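Local coordinates for protein predicted metal-dependent hydrolase of the TIM-barrel fold (Lactobacillus casei, PDB 2QPX) that binds two zinc ions in a TIM-barrel of the amidohydrolase type and is probably a metal-dependent hydrolase whose substrate is unknown, at residues C19-D24 against L98-G103; L15-H20 against K259-H264; D32-V37 against S320-M325. One frame throughout, in Å; residues are numbered along the deposited sequence.

Interaction 1: residues C19-D24 against L98-G103; sequences CHFLID and LLIDTG. With ZN (zinc ion), chain B; EDO (1,2-ethanediol), chain L.
Cys19 and Ile100 face each other as a parallel beta bridge, their CA atoms 4.8 Å apart, where the first barrel strand ends beside strand 95-101. Two backbone bonds clamp Cys19: its N gives to Leu99 O, and its O takes Asp101 N at 2.9 Å, while Ile100 CA-H also leans on that carbonyl. Packing is tight here. Cys19 SG, held between its own N and carbonyl carbon (chi1 57°), lies against Leu98 CB at 3.7 Å and touches Ile100 CG1. The other branch of Ile100 turns to Phe21: CG2 sits over one ring face, 4.1 Å from the ring centroid, and Thr102 CG2 meets Phe21 CZ obliquely.

On the His20 side the contact is looser and holds a water. His20 lies alongside Asp101, ring and carboxylate planes 47° apart, and its ND1 reaches Asp101 O only by a weak 3.4 Å bond. Water 1 makes up for this, taking bonds from His20 ND1, in the ring plane, and from Phe21 N, and giving one to Asp101 O. With ND1 occupied as a donor, His20 NE2 is left to bind zinc at 2.1 Å. Asp101 itself closes an Asx turn to Gly103 N and pairs with Arg129. Strand 124-127 flanks strand 95-101, helix 113-120 packs on Phe21, and Tyr326 of helix 323-342 covers Cys19 and Leu98.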
loop_
_atom_site.group_PDB
_atom_site.type_symbol
_atom_site.label_atom_id
_atom_site.label_comp_id
_atom_site.label_asym_id
_atom_site.label_seq_id
_atom_site.Cartn_x
_atom_site.Cartn_y
_atom_site.Cartn_z
ATOM N N CYS A 19 -10.516 -21.711 9.646
ATOM C CA CYS A 19 -10.743 -21.255 11.012
ATOM C C CYS A 19 -10.097 -22.251 11.972
ATOM O O CYS A 19 -9.357 -23.134 11.556
ATOM C CB CYS A 19 -12.248 -21.022 11.253
ATOM S SG CYS A 19 -13.252 -22.499 10.941
ATOM N N HIS A 20 -10.383 -22.111 13.256
ATOM C CA HIS A 20 -9.596 -22.736 14.301
ATOM C C HIS A 20 -10.474 -23.214 15.485
ATOM O O HIS A 20 -11.647 -22.820 15.656
ATOM C CB HIS A 20 -8.542 -21.751 14.786
ATOM C CG HIS A 20 -7.494 -21.446 13.750
ATOM N ND1 HIS A 20 -6.574 -22.380 13.338
ATOM C CD2 HIS A 20 -7.229 -20.317 13.040
ATOM C CE1 HIS A 20 -5.806 -21.847 12.385
ATOM N NE2 HIS A 20 -6.179 -20.591 12.188
ATOM N N PHE A 21 -9.906 -24.108 16.285
ATOM C CA PHE A 21 -10.614 -24.671 17.414
ATOM C C PHE A 21 -11.135 -23.610 18.376
ATOM O O PHE A 21 -10.483 -22.583 18.656
ATOM C CB PHE A 21 -9.702 -25.538 18.255
ATOM C CG PHE A 21 -9.198 -26.776 17.585
ATOM C CD1 PHE A 21 -10.029 -27.768 17.158
ATOM C CD2 PHE A 21 -7.829 -26.955 17.415
ATOM C CE1 PHE A 21 -9.525 -28.948 16.596
ATOM C CE2 PHE A 21 -7.339 -28.109 16.843
ATOM C CZ PHE A 21 -8.192 -29.101 16.445
ATOM N N LEU A 22 -12.306 -23.921 18.933
ATOM C CA LEU A 22 -12.821 -23.228 20.104
ATOM C C LEU A 22 -12.221 -23.777 21.393
ATOM O O LEU A 22 -11.670 -24.880 21.398
ATOM C CB LEU A 22 -14.373 -23.335 20.149
ATOM C CG LEU A 22 -15.128 -22.721 18.965
ATOM C CD1 LEU A 22 -16.585 -23.264 18.945
ATOM C CD2 LEU A 22 -15.143 -21.208 19.091
ATOM N N ILE A 23 -12.376 -23.015 22.476
ATOM C CA ILE A 23 -11.979 -23.459 23.799
ATOM C C ILE A 23 -13.186 -23.788 24.669
ATOM O O ILE A 23 -14.320 -23.467 24.359
ATOM C CB ILE A 23 -11.066 -22.420 24.508
ATOM C CG1 ILE A 23 -11.850 -21.193 24.995
ATOM C CG2 ILE A 23 -9.823 -22.077 23.621
ATOM C CD1 ILE A 23 -11.058 -20.276 25.931
ATOM N N ASP A 24 -12.892 -24.520 25.736
ATOM C CA ASP A 24 -13.846 -24.874 26.798
ATOM C C ASP A 24 -14.545 -23.638 27.358
ATOM O O ASP A 24 -13.885 -22.744 27.868
ATOM C CB ASP A 24 -13.045 -25.620 27.885
ATOM C CG ASP A 24 -13.894 -26.187 29.019
ATOM O OD1 ASP A 24 -15.082 -25.915 29.121
ATOM O OD2 ASP A 24 -13.305 -26.936 29.820
ATOM N N LEU A 98 -17.622 -25.362 9.036
ATOM C CA LEU A 98 -16.307 -24.888 9.425
ATOM C C LEU A 98 -15.250 -25.853 8.947
ATOM O O LEU A 98 -15.358 -27.051 9.184
ATOM C CB LEU A 98 -16.201 -24.790 10.934
ATOM C CG LEU A 98 -17.278 -23.955 11.675
ATOM C CD1 LEU A 98 -16.938 -23.935 13.189
ATOM C CD2 LEU A 98 -17.557 -22.580 11.062
ATOM N N LEU A 99 -14.198 -25.325 8.311
ATOM C CA LEU A 99 -13.009 -26.116 8.006
ATOM C C LEU A 99 -11.884 -25.617 8.918
ATOM O O LEU A 99 -11.390 -24.502 8.752
ATOM C CB LEU A 99 -12.624 -26.011 6.525
ATOM C CG LEU A 99 -13.748 -26.138 5.489
ATOM C CD1 LEU A 99 -13.198 -26.127 4.047
ATOM C CD2 LEU A 99 -14.571 -27.388 5.756
ATOM N N ILE A 100 -11.507 -26.441 9.889
ATOM C CA ILE A 100 -10.585 -26.080 10.950
ATOM C C ILE A 100 -9.166 -26.598 10.638
ATOM O O ILE A 100 -8.945 -27.793 10.399
ATOM C CB ILE A 100 -11.018 -26.622 12.310
ATOM C CG1 ILE A 100 -12.268 -25.833 12.790
ATOM C CG2 ILE A 100 -9.873 -26.572 13.326
ATOM C CD1 ILE A 100 -12.858 -26.244 14.127
ATOM N N ASP A 101 -8.224 -25.659 10.620
ATOM C CA ASP A 101 -6.796 -25.960 10.572
ATOM C C ASP A 101 -6.414 -26.503 11.954
ATOM O O ASP A 101 -6.342 -25.763 12.938
ATOM C CB ASP A 101 -6.025 -24.685 10.217
ATOM C CG ASP A 101 -4.521 -24.798 10.429
ATOM O OD1 ASP A 101 -3.963 -25.829 10.836
ATOM O OD2 ASP A 101 -3.926 -23.746 10.178
ATOM N N THR A 102 -6.188 -27.806 12.044
ATOM C CA THR A 102 -6.045 -28.445 13.333
ATOM C C THR A 102 -4.600 -28.316 13.888
ATOM O O THR A 102 -4.296 -28.866 14.943
ATOM C CB THR A 102 -6.455 -29.925 13.259
ATOM O OG1 THR A 102 -5.649 -30.581 12.275
ATOM C CG2 THR A 102 -7.923 -30.103 12.929
ATOM N N GLY A 103 -3.724 -27.594 13.184
ATOM C CA GLY A 103 -2.349 -27.405 13.628
ATOM C C GLY A 103 -2.135 -26.298 14.660
ATOM O O GLY A 103 -1.075 -26.224 15.253
HETATM ZN ZN ZN B . -5.415 -19.410 10.653
HETATM C C1 EDO L . -11.025 -25.057 32.649
HETATM O O1 EDO L . -10.582 -23.830 33.243
HETATM C C2 EDO L . -12.516 -25.238 32.899
HETATM O O2 EDO L . -12.968 -26.512 32.400
HETATM O O HOH W 1 -7.179 -24.599 15.250
HETATM O O HOH W 2 -4.189 -17.813 11.140
#

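Interaction 2: residues L15-H20 against K259-H264; sequences LDHHCH and KVVLLH. With ZN (zinc ion), chain B.
A chi1 of 176° swings the His18 ring away from its backbone N toward strand 260-264, whereas His17, at chi1 87°, keeps its ring tucked over its own backbone; in this way consecutive histidines both meet Leu263. His18 and His20 form the HxH motif at the end of the first strand of an amidohydrolase TIM barrel and bind the same zinc; His17 precedes it. The two strands are not paired: their nearest CA atoms, of His18 and Leu263, are 7.9 Å apart, and only side chains meet across the barrel interior. Leu263 straddles the histidines with its two methyls. CD2 touches His17 CE1 obliquely at 3.4 Å, and Val261 CG1 comes to the same carbon, sliding past the ring. Polar bonds from His17 to Tyr368 and Asp285 fix the rotation of that ring, just as Gln226 holds His18 ND1 and so leaves NE2 to the metal.

His264, a ligand of the second zinc together with His228, has Leu263 CB over one ring face and Ser287 at its ND1. Its ring lies oblique to that of His18, planes at 64°. Leu263 CD1 sits over the centre of the His18 ring in a CH-pi contact, 3.4 Å from the centroid.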
loop_
_atom_site.group_PDB
_atom_site.type_symbol
_atom_site.label_atom_id
_atom_site.label_comp_id
_atom_site.label_asym_id
_atom_site.label_seq_id
_atom_site.Cartn_x
_atom_site.Cartn_y
_atom_site.Cartn_z
ATOM N N LEU A 15 -19.639 -20.622 4.289
ATOM C CA LEU A 15 -18.752 -21.775 4.451
ATOM C C LEU A 15 -17.429 -21.165 4.898
ATOM O O LEU A 15 -16.765 -20.491 4.108
ATOM C CB LEU A 15 -18.609 -22.562 3.151
ATOM C CG LEU A 15 -18.062 -23.987 3.270
ATOM C CD1 LEU A 15 -18.036 -24.711 1.894
ATOM C CD2 LEU A 15 -16.651 -24.078 3.983
ATOM N N ASP A 16 -17.094 -21.376 6.167
ATOM C CA ASP A 16 -15.887 -20.764 6.737
ATOM C C ASP A 16 -14.724 -21.698 6.405
ATOM O O ASP A 16 -14.461 -22.668 7.120
ATOM C CB ASP A 16 -16.021 -20.589 8.250
ATOM C CG ASP A 16 -15.015 -19.607 8.837
ATOM O OD1 ASP A 16 -13.982 -19.329 8.173
ATOM O OD2 ASP A 16 -15.266 -19.171 10.002
ATOM N N HIS A 17 -14.013 -21.360 5.326
ATOM C CA HIS A 17 -13.040 -22.312 4.747
ATOM C C HIS A 17 -11.714 -22.387 5.510
ATOM O O HIS A 17 -10.917 -23.289 5.235
ATOM C CB HIS A 17 -12.813 -22.067 3.240
ATOM C CG HIS A 17 -11.762 -21.060 2.989
ATOM N ND1 HIS A 17 -10.474 -21.414 2.644
ATOM C CD2 HIS A 17 -11.775 -19.709 3.139
ATOM C CE1 HIS A 17 -9.732 -20.318 2.636
ATOM N NE2 HIS A 17 -10.491 -19.265 2.912
ATOM N N HIS A 18 -11.478 -21.455 6.430
ATOM C CA HIS A 18 -10.295 -21.483 7.251
ATOM C C HIS A 18 -10.571 -20.874 8.614
ATOM O O HIS A 18 -10.743 -19.650 8.726
ATOM C CB HIS A 18 -9.129 -20.743 6.591
ATOM C CG HIS A 18 -7.931 -20.696 7.479
ATOM N ND1 HIS A 18 -7.040 -21.743 7.591
ATOM C CD2 HIS A 18 -7.524 -19.757 8.358
ATOM C CE1 HIS A 18 -6.112 -21.431 8.486
ATOM N NE2 HIS A 18 -6.396 -20.241 8.984
ATOM N N CYS A 19 -10.516 -21.711 9.646
ATOM C CA CYS A 19 -10.743 -21.255 11.012
ATOM C C CYS A 19 -10.097 -22.251 11.972
ATOM O O CYS A 19 -9.357 -23.134 11.556
ATOM C CB CYS A 19 -12.248 -21.022 11.253
ATOM S SG CYS A 19 -13.252 -22.499 10.941
ATOM N N HIS A 20 -10.383 -22.111 13.256
ATOM C CA HIS A 20 -9.596 -22.736 14.301
ATOM C C HIS A 20 -10.474 -23.214 15.485
ATOM O O HIS A 20 -11.647 -22.820 15.656
ATOM C CB HIS A 20 -8.542 -21.751 14.786
ATOM C CG HIS A 20 -7.494 -21.446 13.750
ATOM N ND1 HIS A 20 -6.574 -22.380 13.338
ATOM C CD2 HIS A 20 -7.229 -20.317 13.040
ATOM C CE1 HIS A 20 -5.806 -21.847 12.385
ATOM N NE2 HIS A 20 -6.179 -20.591 12.188
ATOM N N LYS A 259 -4.482 -26.046 -6.456
ATOM C CA LYS A 259 -5.396 -25.002 -6.007
ATOM C C LYS A 259 -4.829 -24.350 -4.751
ATOM O O LYS A 259 -4.727 -24.974 -3.712
ATOM C CB LYS A 259 -6.794 -25.603 -5.815
ATOM C CG LYS A 259 -7.421 -26.022 -7.154
ATOM C CD LYS A 259 -8.237 -27.288 -7.049
ATOM C CE LYS A 259 -8.906 -27.552 -8.388
ATOM N NZ LYS A 259 -9.900 -28.611 -8.329
ATOM N N VAL A 260 -4.387 -23.105 -4.906
ATOM C CA VAL A 260 -3.685 -22.384 -3.842
ATOM C C VAL A 260 -4.626 -21.317 -3.290
ATOM O O VAL A 260 -5.284 -20.590 -4.056
ATOM C CB VAL A 260 -2.411 -21.712 -4.381
ATOM C CG1 VAL A 260 -1.724 -20.811 -3.327
ATOM C CG2 VAL A 260 -1.442 -22.771 -4.935
ATOM N N VAL A 261 -4.703 -21.258 -1.962
ATOM C CA VAL A 261 -5.556 -20.273 -1.273
ATOM C C VAL A 261 -4.728 -19.405 -0.359
ATOM O O VAL A 261 -4.064 -19.896 0.547
ATOM C CB VAL A 261 -6.699 -20.897 -0.507
ATOM C CG1 VAL A 261 -7.709 -19.811 -0.104
ATOM C CG2 VAL A 261 -7.384 -21.988 -1.334
ATOM N N LEU A 262 -4.743 -18.112 -0.636
ATOM C CA LEU A 262 -3.985 -17.114 0.123
ATOM C C LEU A 262 -4.853 -16.562 1.248
ATOM O O LEU A 262 -5.837 -15.852 0.977
ATOM C CB LEU A 262 -3.498 -15.981 -0.783
ATOM C CG LEU A 262 -2.687 -16.371 -2.017
ATOM C CD1 LEU A 262 -2.245 -15.098 -2.794
ATOM C CD2 LEU A 262 -1.501 -17.349 -1.664
ATOM N N LEU A 263 -4.497 -16.917 2.482
ATOM C CA LEU A 263 -5.284 -16.544 3.666
ATOM C C LEU A 263 -4.860 -15.183 4.211
ATOM O O LEU A 263 -3.650 -14.891 4.286
ATOM C CB LEU A 263 -5.075 -17.580 4.766
ATOM C CG LEU A 263 -5.272 -19.047 4.452
ATOM C CD1 LEU A 263 -4.819 -19.883 5.678
ATOM C CD2 LEU A 263 -6.709 -19.386 3.982
ATOM N N HIS A 264 -5.856 -14.352 4.558
ATOM C CA HIS A 264 -5.678 -13.069 5.303
ATOM C C HIS A 264 -5.219 -11.916 4.447
ATOM O O HIS A 264 -5.921 -10.888 4.322
ATOM C CB HIS A 264 -4.720 -13.163 6.511
ATOM C CG HIS A 264 -4.714 -14.473 7.166
ATOM N ND1 HIS A 264 -5.864 -15.130 7.549
ATOM C CD2 HIS A 264 -3.685 -15.259 7.549
ATOM C CE1 HIS A 264 -5.543 -16.290 8.097
ATOM N NE2 HIS A 264 -4.221 -16.387 8.123
HETATM ZN ZN ZN B . -5.415 -19.410 10.653
HETATM O O HOH W 2 -4.189 -17.813 11.140
#

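Interaction 3: residues D32-V37 against S320-M325; sequences DRLAQV and STYPEM
Leu34 and Tyr322 approach to 7.3 Å between CA atoms, and Val37 and Thr321 to 7.2 Å, where the last turns of helix 30-37 meet the loop that leads into helix 323-342. In this TIM-barrel protein the contact joins an excursion after the first barrel strand to the start of the helix that follows strand 313-314. The helix side offers Arg33, Leu34 and Val37. Leu34 crosses Tyr322 at about a right angle, its CD2 meeting Tyr322 CD2 obliquely at 3.5 Å and also resting on the carboxylate end of Glu324. Arg33 supplies only its CB to the same ring, at CE2. Beyond that the arginine bends through chi2 -68° and chi3 -62°, which carries NH1 to a salt bridge with Asp108 and NH2 to the backbone O of Asp107; NH2 also reaches water 3, lying in the guanidinium plane and bridging to Thr321 OG1.

Glu324 bends at chi2, and its OE2 is taken by Arg30 and Tyr85, so Leu34 packs beside a carboxylate already engaged in polar bonds. Thr321 lays its CG2 over one face of the neighbouring Tyr322 ring. At the far end of the contact the selenium of Met325, a selenomethionine, lies 3.9 Å from Val37 CG2. That same methyl is pressed onto a pair of linked hydroxyls: Ser320 OG and Thr321 OG1 are hydrogen-bonded at 2.7 Å, and Val37 CG2 sits 3.3 Å from Ser320 OG.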
loop_
_atom_site.group_PDB
_atom_site.type_symbol
_atom_site.label_atom_id
_atom_site.label_comp_id
_atom_site.label_asym_id
_atom_site.label_seq_id
_atom_site.Cartn_x
_atom_site.Cartn_y
_atom_site.Cartn_z
ATOM N N ASP A 32 -10.763 -11.678 29.750
ATOM C CA ASP A 32 -9.346 -11.610 29.402
ATOM C C ASP A 32 -9.015 -12.515 28.206
ATOM O O ASP A 32 -8.200 -12.139 27.348
ATOM C CB ASP A 32 -8.465 -11.952 30.599
ATOM C CG ASP A 32 -8.412 -10.846 31.647
ATOM O OD1 ASP A 32 -8.944 -9.724 31.453
ATOM O OD2 ASP A 32 -7.793 -11.139 32.682
ATOM N N ARG A 33 -9.625 -13.688 28.135
ATOM C CA ARG A 33 -9.400 -14.581 26.988
ATOM C C ARG A 33 -9.926 -13.981 25.689
ATOM O O ARG A 33 -9.328 -14.159 24.620
ATOM C CB ARG A 33 -9.966 -16.003 27.211
ATOM C CG ARG A 33 -9.237 -16.807 28.301
ATOM C CD ARG A 33 -7.790 -17.197 27.947
ATOM N NE ARG A 33 -7.643 -18.078 26.769
ATOM C CZ ARG A 33 -7.613 -19.407 26.790
ATOM N NH1 ARG A 33 -7.723 -20.085 27.919
ATOM N NH2 ARG A 33 -7.425 -20.066 25.672
ATOM N N LEU A 34 -11.053 -13.303 25.741
ATOM C CA LEU A 34 -11.582 -12.580 24.600
ATOM C C LEU A 34 -10.594 -11.479 24.167
ATOM O O LEU A 34 -10.297 -11.310 22.979
ATOM C CB LEU A 34 -12.959 -11.947 24.917
ATOM C CG LEU A 34 -14.162 -12.851 24.758
ATOM C CD1 LEU A 34 -15.426 -12.274 25.493
ATOM C CD2 LEU A 34 -14.442 -13.160 23.243
ATOM N N ALA A 35 -10.094 -10.719 25.129
ATOM C CA ALA A 35 -9.086 -9.699 24.824
ATOM C C ALA A 35 -7.838 -10.319 24.205
ATOM O O ALA A 35 -7.341 -9.849 23.185
ATOM C CB ALA A 35 -8.754 -8.875 26.080
ATOM N N GLN A 36 -7.356 -11.406 24.781
ATOM C CA GLN A 36 -6.109 -12.006 24.331
ATOM C C GLN A 36 -6.257 -12.536 22.891
ATOM O O GLN A 36 -5.324 -12.371 22.092
ATOM C CB GLN A 36 -5.642 -13.087 25.312
ATOM C CG GLN A 36 -5.186 -12.490 26.644
ATOM C CD GLN A 36 -5.111 -13.498 27.812
ATOM O OE1 GLN A 36 -5.570 -14.611 27.693
ATOM N NE2 GLN A 36 -4.530 -13.076 28.945
ATOM N N VAL A 37 -7.427 -13.093 22.521
ATOM C CA VAL A 37 -7.592 -13.633 21.194
ATOM C C VAL A 37 -7.924 -12.560 20.142
ATOM O O VAL A 37 -7.810 -12.812 18.938
ATOM C CB VAL A 37 -8.621 -14.801 21.184
ATOM C CG1 VAL A 37 -10.062 -14.287 21.155
ATOM C CG2 VAL A 37 -8.328 -15.742 19.982
ATOM N N SER A 320 -10.683 -18.298 16.214
ATOM C CA SER A 320 -10.474 -19.352 17.195
ATOM C C SER A 320 -11.171 -18.981 18.461
ATOM O O SER A 320 -11.621 -17.845 18.646
ATOM C CB SER A 320 -8.991 -19.595 17.538
ATOM O OG SER A 320 -8.445 -18.644 18.414
ATOM N N THR A 321 -11.178 -19.960 19.361
ATOM C CA THR A 321 -11.372 -19.773 20.799
ATOM C C THR A 321 -12.828 -19.560 21.227
ATOM O O THR A 321 -13.366 -20.360 21.980
ATOM C CB THR A 321 -10.415 -18.645 21.331
ATOM O OG1 THR A 321 -9.062 -19.005 21.065
ATOM C CG2 THR A 321 -10.597 -18.404 22.859
ATOM N N TYR A 322 -13.458 -18.499 20.744
ATOM C CA TYR A 322 -14.797 -18.137 21.113
ATOM C C TYR A 322 -15.649 -17.730 19.943
ATOM O O TYR A 322 -15.159 -17.172 18.970
ATOM C CB TYR A 322 -14.736 -16.986 22.118
ATOM C CG TYR A 322 -14.333 -17.296 23.555
ATOM C CD1 TYR A 322 -14.790 -18.429 24.219
ATOM C CD2 TYR A 322 -13.545 -16.414 24.272
ATOM C CE1 TYR A 322 -14.494 -18.638 25.565
ATOM C CE2 TYR A 322 -13.258 -16.603 25.605
ATOM C CZ TYR A 322 -13.725 -17.729 26.254
ATOM O OH TYR A 322 -13.415 -17.864 27.574
ATOM N N PRO A 323 -16.970 -17.947 20.046
ATOM C CA PRO A 323 -17.852 -17.648 18.917
ATOM C C PRO A 323 -17.939 -16.186 18.544
ATOM O O PRO A 323 -18.253 -15.877 17.396
ATOM C CB PRO A 323 -19.201 -18.222 19.344
ATOM C CG PRO A 323 -19.146 -18.200 20.870
ATOM C CD PRO A 323 -17.706 -18.574 21.172
ATOM N N GLU A 324 -17.641 -15.291 19.480
ATOM C CA GLU A 324 -17.607 -13.855 19.133
ATOM C C GLU A 324 -16.648 -13.541 17.994
ATOM O O GLU A 324 -16.908 -12.624 17.210
ATOM C CB GLU A 324 -17.212 -12.988 20.328
ATOM C CG GLU A 324 -18.213 -12.955 21.454
ATOM C CD GLU A 324 -18.077 -14.076 22.494
ATOM O OE1 GLU A 324 -17.455 -15.117 22.243
ATOM O OE2 GLU A 324 -18.710 -13.936 23.569
HETATM N N MSE A 325 -15.517 -14.240 17.936
HETATM C CA MSE A 325 -14.551 -13.930 16.907
HETATM C C MSE A 325 -15.091 -14.392 15.559
HETATM O O MSE A 325 -14.868 -13.736 14.544
HETATM C CB MSE A 325 -13.196 -14.553 17.212
HETATM C CG MSE A 325 -12.074 -14.194 16.224
HETATM SE SE MSE A 325 -10.349 -14.745 16.851
HETATM C CE MSE A 325 -9.283 -14.136 15.307
HETATM O O HOH W 3 -7.130 -18.630 22.966
#

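In the fold
Interactions 1 and 2 share Cys19 and His20, and their centres are 12 Å apart; one holds the first strand to its sheet neighbour, the other spans the barrel interior. Leu99 N meets Asp16 O at 2.9 Å, continuing the parallel pairing, and Asp101 OD2 comes within 3.6 Å of His18 CE1. Asp101 also bonds to the carboxylated lysine at position 167, which bridges the two zincs. Interaction 3 lies farther out, its centre about 16 Å from that of the chain, yet is largely buried. It is joined to the loop after His20 by Phe21 O to Thr321 N at 2.8 Å and Thr321 O to Ile23 N at 2.9 Å; Ser320 CB packs 3.5 Å from CB of the zinc ligand His20.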